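Local coordinates for malonyl coenzyme A-acyl carrier protein transacylase (Helicobacter pylori, PDB 2H1Y), which probably catalyses the transfer of the malonyl group from malonyl-CoA to holo-acyl carrier protein, releasing CoA, at residues 61-64 with 65-68; 237-240 with 241-244; 271-274 with 275-278. All coordinates share one frame; numbering follows the deposited sequence.

How the contacts relate
Along the chain the three contacts come in series, all within the acyl transferase domain. Contact 1 fills the loop from helix 55-60 to helix 69-90, whereas contacts 2 and 3 lie across the centre of the chain from it, its own centre being about 31 and 37 Å from theirs. Contact 2 turns strand 236-238 into the outermost strand 245-246 of the mixed six-stranded sheet; contact 3 leads from helix 266-271 to strand 279-283 of that sheet. These two have centres about 14 Å apart and touch, Ile238 packing on Asn273 and Arg276. Two turns separated by strand 245-246 and helices 249-259 and 266-271 thus adjoin at one region of the sheet, while contact 1 is separate, between helices.

Contact 1: residues 61-64 with 65-68; sequences EENE and LLKE
Asn63 reaches forward from its own backbone to Leu65 and Leu66, forming an Asx turn just ahead of helix 69-90. Two hydrogen bonds converge on one carbonyl oxygen: Asn63 OD1 accepts from Leu65 N at 2.8 Å and from Leu66 N, also at 2.8 Å. The second is nearly straight, with an N-H...O angle of 173°, and lies in the carbonyl plane; the first is more bent and its donor is tilted from that plane. With chi1 at 69°, CG sits between the backbone N and carbonyl carbon, which swings OD1 toward the backbone amides of Leu65 and Leu66. The other end of the amide is held too, since Asn63 ND2 donates to Glu61 O at 3.0 Å, nearly in the amide plane, so the flat group is pinned from both ends.

The backbone then closes a type I beta turn, Glu68 N bonding to Leu65 O at 2.8 Å, and places Glu68 at the N-cap of the helix. Leu66 is buried against Thr58, Leu59 and Ala75, while Leu65 packs on Val53 and Tyr71. On the solvent side the Glu64 carboxylate touches the aliphatic part of Lys67, not its ammonium group: Glu64 OE1 lies 3.6 Å from Lys67 CD but 5.4 Å from Lys67 NZ.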
loop_
_atom_site.group_PDB
_atom_site.type_symbol
_atom_site.label_atom_id
_atom_site.label_comp_id
_atom_site.label_asym_id
_atom_site.label_seq_id
_atom_site.Cartn_x
_atom_site.Cartn_y
_atom_site.Cartn_z
ATOM N N GLU A 61 21.108 3.933 0.256
ATOM C CA GLU A 61 22.054 3.789 1.356
ATOM C C GLU A 61 21.385 4.093 2.703
ATOM O O GLU A 61 20.473 4.927 2.774
ATOM C CB GLU A 61 23.273 4.700 1.113
ATOM C CG GLU A 61 22.937 6.170 0.824
ATOM C CD GLU A 61 24.005 6.900 0.000
ATOM O OE1 GLU A 61 24.441 6.357 -1.054
ATOM O OE2 GLU A 61 24.382 8.042 0.396
ATOM N N GLU A 62 21.830 3.409 3.761
ATOM C CA GLU A 62 21.281 3.592 5.113
ATOM C C GLU A 62 21.215 5.081 5.452
ATOM O O GLU A 62 22.218 5.780 5.291
ATOM C CB GLU A 62 22.135 2.853 6.148
ATOM C CG GLU A 62 22.677 1.521 5.652
ATOM C CD GLU A 62 22.520 0.395 6.658
ATOM O OE1 GLU A 62 23.558 -0.142 7.110
ATOM O OE2 GLU A 62 21.366 0.041 6.993
ATOM N N ASN A 63 20.052 5.584 5.887
ATOM C CA ASN A 63 19.892 7.048 5.933
ATOM C C ASN A 63 19.139 7.730 7.075
ATOM O O ASN A 63 19.341 8.935 7.296
ATOM C CB ASN A 63 19.412 7.596 4.574
ATOM C CG ASN A 63 17.994 7.192 4.248
ATOM O OD1 ASN A 63 17.031 7.708 4.830
ATOM N ND2 ASN A 63 17.852 6.269 3.307
ATOM N N GLU A 64 18.266 7.005 7.778
ATOM C CA GLU A 64 17.461 7.606 8.869
ATOM C C GLU A 64 16.129 8.300 8.433
ATOM O O GLU A 64 15.178 8.362 9.219
ATOM C CB GLU A 64 18.323 8.571 9.724
ATOM C CG GLU A 64 17.964 8.651 11.208
ATOM C CD GLU A 64 18.329 7.375 11.971
ATOM O OE1 GLU A 64 17.440 6.510 12.131
ATOM O OE2 GLU A 64 19.505 7.229 12.395
ATOM N N LEU A 65 16.068 8.816 7.201
ATOM C CA LEU A 65 14.891 9.564 6.704
ATOM C C LEU A 65 13.795 8.645 6.128
ATOM O O LEU A 65 12.599 8.804 6.422
ATOM C CB LEU A 65 15.328 10.591 5.650
ATOM C CG LEU A 65 14.472 11.836 5.433
ATOM C CD1 LEU A 65 14.370 12.663 6.700
ATOM C CD2 LEU A 65 15.036 12.678 4.318
ATOM N N LEU A 66 14.228 7.685 5.313
ATOM C CA LEU A 66 13.367 6.644 4.751
ATOM C C LEU A 66 12.550 5.904 5.816
ATOM O O LEU A 66 11.608 5.176 5.496
ATOM C CB LEU A 66 14.223 5.656 3.948
ATOM C CG LEU A 66 13.681 4.664 2.904
ATOM C CD1 LEU A 66 13.490 3.281 3.494
ATOM C CD2 LEU A 66 12.415 5.167 2.189
ATOM N N LYS A 67 12.917 6.095 7.081
ATOM C CA LYS A 67 12.186 5.511 8.205
ATOM C C LYS A 67 10.894 6.249 8.517
ATOM O O LYS A 67 9.992 5.676 9.117
ATOM C CB LYS A 67 13.070 5.469 9.449
ATOM C CG LYS A 67 13.864 4.181 9.556
ATOM C CD LYS A 67 15.141 4.365 10.379
ATOM C CE LYS A 67 16.139 3.228 10.113
ATOM N NZ LYS A 67 15.466 1.881 10.050
ATOM N N GLU A 68 10.812 7.518 8.121
ATOM C CA GLU A 68 9.624 8.316 8.381
ATOM C C GLU A 68 8.513 8.031 7.372
ATOM O O GLU A 68 8.768 7.962 6.172
ATOM C CB GLU A 68 9.957 9.820 8.415
ATOM C CG GLU A 68 10.748 10.307 9.649
ATOM C CD GLU A 68 10.538 9.432 10.895
ATOM O OE1 GLU A 68 11.202 8.371 11.002
ATOM O OE2 GLU A 68 9.715 9.799 11.761
#

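Contact 2: residues 237-240 with 241-244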
loop_
_atom_site.group_PDB
_atom_site.type_symbol
_atom_site.label_atom_id
_atom_site.label_comp_id
_atom_site.label_asym_id
_atom_site.label_seq_id
_atom_site.Cartn_x
_atom_site.Cartn_y
_atom_site.Cartn_z
ATOM N N ILE A 237 -10.368 0.662 -9.423
ATOM C CA ILE A 237 -9.596 0.241 -8.263
ATOM C C ILE A 237 -10.539 -0.248 -7.165
ATOM O O ILE A 237 -11.685 0.193 -7.090
ATOM C CB ILE A 237 -8.567 1.329 -7.773
ATOM C CG1 ILE A 237 -9.002 1.958 -6.472
ATOM C CG2 ILE A 237 -8.315 2.428 -8.815
ATOM C CD1 ILE A 237 -8.399 1.331 -5.289
ATOM N N ILE A 238 -10.052 -1.172 -6.338
ATOM C CA ILE A 238 -10.836 -1.751 -5.259
ATOM C C ILE A 238 -10.513 -1.063 -3.931
ATOM O O ILE A 238 -9.351 -0.980 -3.526
ATOM C CB ILE A 238 -10.600 -3.277 -5.147
ATOM C CG1 ILE A 238 -10.506 -3.923 -6.532
ATOM C CG2 ILE A 238 -11.683 -3.936 -4.323
ATOM C CD1 ILE A 238 -11.795 -3.914 -7.356
ATOM N N SER A 239 -11.544 -0.560 -3.259
ATOM C CA SER A 239 -11.354 0.189 -2.028
ATOM C C SER A 239 -11.004 -0.723 -0.839
ATOM O O SER A 239 -11.750 -1.649 -0.525
ATOM C CB SER A 239 -12.618 1.005 -1.733
ATOM O OG SER A 239 -12.712 1.371 -0.357
ATOM N N ASN A 240 -9.885 -0.456 -0.171
ATOM C CA ASN A 240 -9.610 -1.120 1.105
ATOM C C ASN A 240 -10.723 -0.849 2.111
ATOM O O ASN A 240 -10.964 -1.667 3.007
ATOM C CB ASN A 240 -8.288 -0.660 1.724
ATOM C CG ASN A 240 -7.050 -1.102 0.930
ATOM O OD1 ASN A 240 -7.105 -1.972 0.062
ATOM N ND2 ASN A 240 -5.924 -0.502 1.257
ATOM N N ALA A 241 -11.404 0.286 1.962
ATOM C CA ALA A 241 -12.417 0.685 2.944
ATOM C C ALA A 241 -13.768 -0.065 2.818
ATOM O O ALA A 241 -14.310 -0.536 3.829
ATOM C CB ALA A 241 -12.606 2.188 2.934
ATOM N N THR A 242 -14.274 -0.213 1.585
ATOM C CA THR A 242 -15.588 -0.827 1.330
ATOM C C THR A 242 -15.551 -2.111 0.483
ATOM O O THR A 242 -16.570 -2.750 0.261
ATOM C CB THR A 242 -16.589 0.176 0.630
ATOM O OG1 THR A 242 -16.178 0.421 -0.727
ATOM C CG2 THR A 242 -16.710 1.487 1.381
ATOM N N ASN A 243 -14.395 -2.481 -0.032
ATOM C CA ASN A 243 -14.320 -3.638 -0.911
ATOM C C ASN A 243 -15.262 -3.520 -2.114
ATOM O O ASN A 243 -15.802 -4.512 -2.598
ATOM C CB ASN A 243 -14.537 -4.951 -0.129
ATOM C CG ASN A 243 -14.406 -6.196 -1.010
ATOM O OD1 ASN A 243 -15.006 -7.228 -0.732
ATOM N ND2 ASN A 243 -13.644 -6.090 -2.085
ATOM N N GLU A 244 -15.428 -2.295 -2.601
ATOM C CA GLU A 244 -16.205 -2.006 -3.799
ATOM C C GLU A 244 -15.337 -1.220 -4.788
ATOM O O GLU A 244 -14.602 -0.327 -4.385
ATOM C CB GLU A 244 -17.477 -1.216 -3.437
ATOM C CG GLU A 244 -18.450 -1.981 -2.492
ATOM C CD GLU A 244 -19.518 -1.090 -1.820
ATOM O OE1 GLU A 244 -19.176 0.018 -1.331
ATOM O OE2 GLU A 244 -20.707 -1.516 -1.767
#
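Ser239 and Asn243 close a chain reversal: Asn243 N donates to Ser239 O at 2.8 Å, Ser239 N donates to Glu244 O at 3.3 Å, and segments 237-240 and 241-244 run 140° apart. Asn243 has positive phi and psi, the left-handed conformation, consistent with the chain turning back toward strand 245-246.

Among the side chains, Ser239 does most. Its OG lies anti to the backbone N (chi1 159°), inside the bend, and accepts from Thr242 N at 3.0 Å with an N-H...O angle of 159°; a weak bond from Ala241 N at 2.9 Å adds to it. Thr242 OG1 donates to Glu244 OE1 at 3.1 Å, meeting the carboxylate on its anti side, so the two polar ends are tied across the intervening Asn243. Ile238 and Asn243 lie side by side and point the same way, both against Cys269 of helix 266-271.

Side-chain oxygen to the third amide onward, together with carbonyl oxygen to the fourth, defines an ST motif, used here in the loop of the beta hairpin between strands 236-238 and 245-246.

Contact 3: residues 271-274 with 275-278; sequences KSNN and DRVD
Asn273 meets the guanidinium of Arg276 at its edge: Asn273 OD1 lies 3.0 Å from Arg276 NH1, within the guanidinium plane, and no atom of 271-274 stacks on either face. The N-H...O angle of 156° makes this a fairly straight hydrogen bond, and NH1 also lies in the carbonyl plane of the Asn273 amide. Even so the two flat groups are not coplanar, their planes being 50° apart, since the bond permits a twist about its own line. The Asn274 and Asp275 side chains cross at about a right angle; Asn274 ND2 and Asp275 OD1 remain 4.1 Å from each other, and Asn274 OD1 is bonded to Ser297 OG.

The Asn273 and Arg276 side chains run alongside each other. A bend at chi3 (50°) turns the end of Arg276 toward the amide, while Arg276 CG packs 3.6 Å from Asn273 O and Arg276 CD packs 3.6 Å from Asn273 OD1. In the backbone Arg276 N also donates to Asn273 O at 3.1 Å. With the phi/psi values of Asn274 and Asp275, this bond marks a type I beta turn. The carbonyl oxygens Asn274 O and Val277 O come within 3.3 Å of one another; the ammonium group of Lys299 bonds to both, which probably offsets their mutual repulsion.

The turn follows helix 266-271, to which Asn273 ND2 bonds at Cys269 O, rests its Asn273 and Arg276 side chains on Phe99 of strand 99-102 and on Ile238 of strand 236-238, where Arg276 NH2 also forms a salt bridge with Glu236, and leads into strand 279-283.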
loop_
_atom_site.group_PDB
_atom_site.type_symbol
_atom_site.label_atom_id
_atom_site.label_comp_id
_atom_site.label_asym_id
_atom_site.label_seq_id
_atom_site.Cartn_x
_atom_site.Cartn_y
_atom_site.Cartn_z
ATOM N N LYS A 271 -10.555 -11.798 -2.114
ATOM C CA LYS A 271 -11.579 -12.838 -2.271
ATOM C C LYS A 271 -12.720 -12.443 -3.224
ATOM O O LYS A 271 -13.020 -13.164 -4.171
ATOM C CB LYS A 271 -12.119 -13.270 -0.907
ATOM C CG LYS A 271 -11.073 -13.951 -0.009
ATOM C CD LYS A 271 -11.721 -14.778 1.105
ATOM C CE LYS A 271 -10.671 -15.640 1.840
ATOM N NZ LYS A 271 -11.065 -16.005 3.255
ATOM N N SER A 272 -13.328 -11.286 -3.006
ATOM C CA SER A 272 -14.395 -10.807 -3.894
ATOM C C SER A 272 -13.947 -10.633 -5.356
ATOM O O SER A 272 -14.761 -10.353 -6.225
ATOM C CB SER A 272 -14.985 -9.487 -3.372
ATOM O OG SER A 272 -15.363 -9.580 -1.999
ATOM N N ASN A 273 -12.657 -10.812 -5.632
ATOM C CA ASN A 273 -12.126 -10.390 -6.919
ATOM C C ASN A 273 -11.224 -11.406 -7.587
ATOM O O ASN A 273 -10.900 -11.261 -8.763
ATOM C CB ASN A 273 -11.423 -9.035 -6.779
ATOM C CG ASN A 273 -12.398 -7.902 -6.502
ATOM O OD1 ASN A 273 -12.998 -7.352 -7.427
ATOM N ND2 ASN A 273 -12.563 -7.548 -5.226
ATOM N N ASN A 274 -10.845 -12.435 -6.832
ATOM C CA ASN A 274 -9.943 -13.491 -7.297
ATOM C C ASN A 274 -10.443 -14.275 -8.530
ATOM O O ASN A 274 -9.639 -14.770 -9.331
ATOM C CB ASN A 274 -9.631 -14.452 -6.137
ATOM C CG ASN A 274 -8.591 -15.495 -6.509
ATOM O OD1 ASN A 274 -7.398 -15.198 -6.574
ATOM N ND2 ASN A 274 -9.041 -16.716 -6.779
ATOM N N ASP A 275 -11.766 -14.379 -8.676
ATOM C CA ASP A 275 -12.386 -15.023 -9.846
ATOM C C ASP A 275 -12.276 -14.255 -11.171
ATOM O O ASP A 275 -12.359 -14.851 -12.252
ATOM C CB ASP A 275 -13.853 -15.335 -9.550
ATOM C CG ASP A 275 -14.018 -16.357 -8.421
ATOM O OD1 ASP A 275 -12.990 -16.843 -7.871
ATOM O OD2 ASP A 275 -15.188 -16.681 -8.091
ATOM N N ARG A 276 -12.078 -12.942 -11.103
ATOM C CA ARG A 276 -12.101 -12.116 -12.318
ATOM C C ARG A 276 -10.768 -12.107 -13.072
ATOM O O ARG A 276 -10.677 -11.514 -14.143
ATOM C CB ARG A 276 -12.538 -10.676 -11.995
ATOM C CG ARG A 276 -13.674 -10.562 -10.953
ATOM C CD ARG A 276 -13.768 -9.142 -10.434
ATOM N NE ARG A 276 -13.814 -8.203 -11.547
ATOM C CZ ARG A 276 -13.607 -6.894 -11.443
ATOM N NH1 ARG A 276 -13.324 -6.348 -10.265
ATOM N NH2 ARG A 276 -13.674 -6.128 -12.528
ATOM N N VAL A 277 -9.735 -12.740 -12.526
ATOM C CA VAL A 277 -8.417 -12.777 -13.205
ATOM C C VAL A 277 -7.694 -14.133 -13.082
ATOM O O VAL A 277 -8.083 -14.974 -12.286
ATOM C CB VAL A 277 -7.457 -11.652 -12.695
ATOM C CG1 VAL A 277 -8.033 -10.274 -12.941
ATOM C CG2 VAL A 277 -7.181 -11.834 -11.241
ATOM N N ASP A 278 -6.628 -14.319 -13.853
ATOM C CA ASP A 278 -5.803 -15.531 -13.790
ATOM C C ASP A 278 -4.480 -15.327 -13.061
ATOM O O ASP A 278 -3.809 -16.306 -12.677
ATOM C CB ASP A 278 -5.533 -16.033 -15.194
ATOM C CG ASP A 278 -6.804 -16.213 -15.979
ATOM O OD1 ASP A 278 -7.565 -17.134 -15.626
ATOM O OD2 ASP A 278 -7.067 -15.408 -16.913
#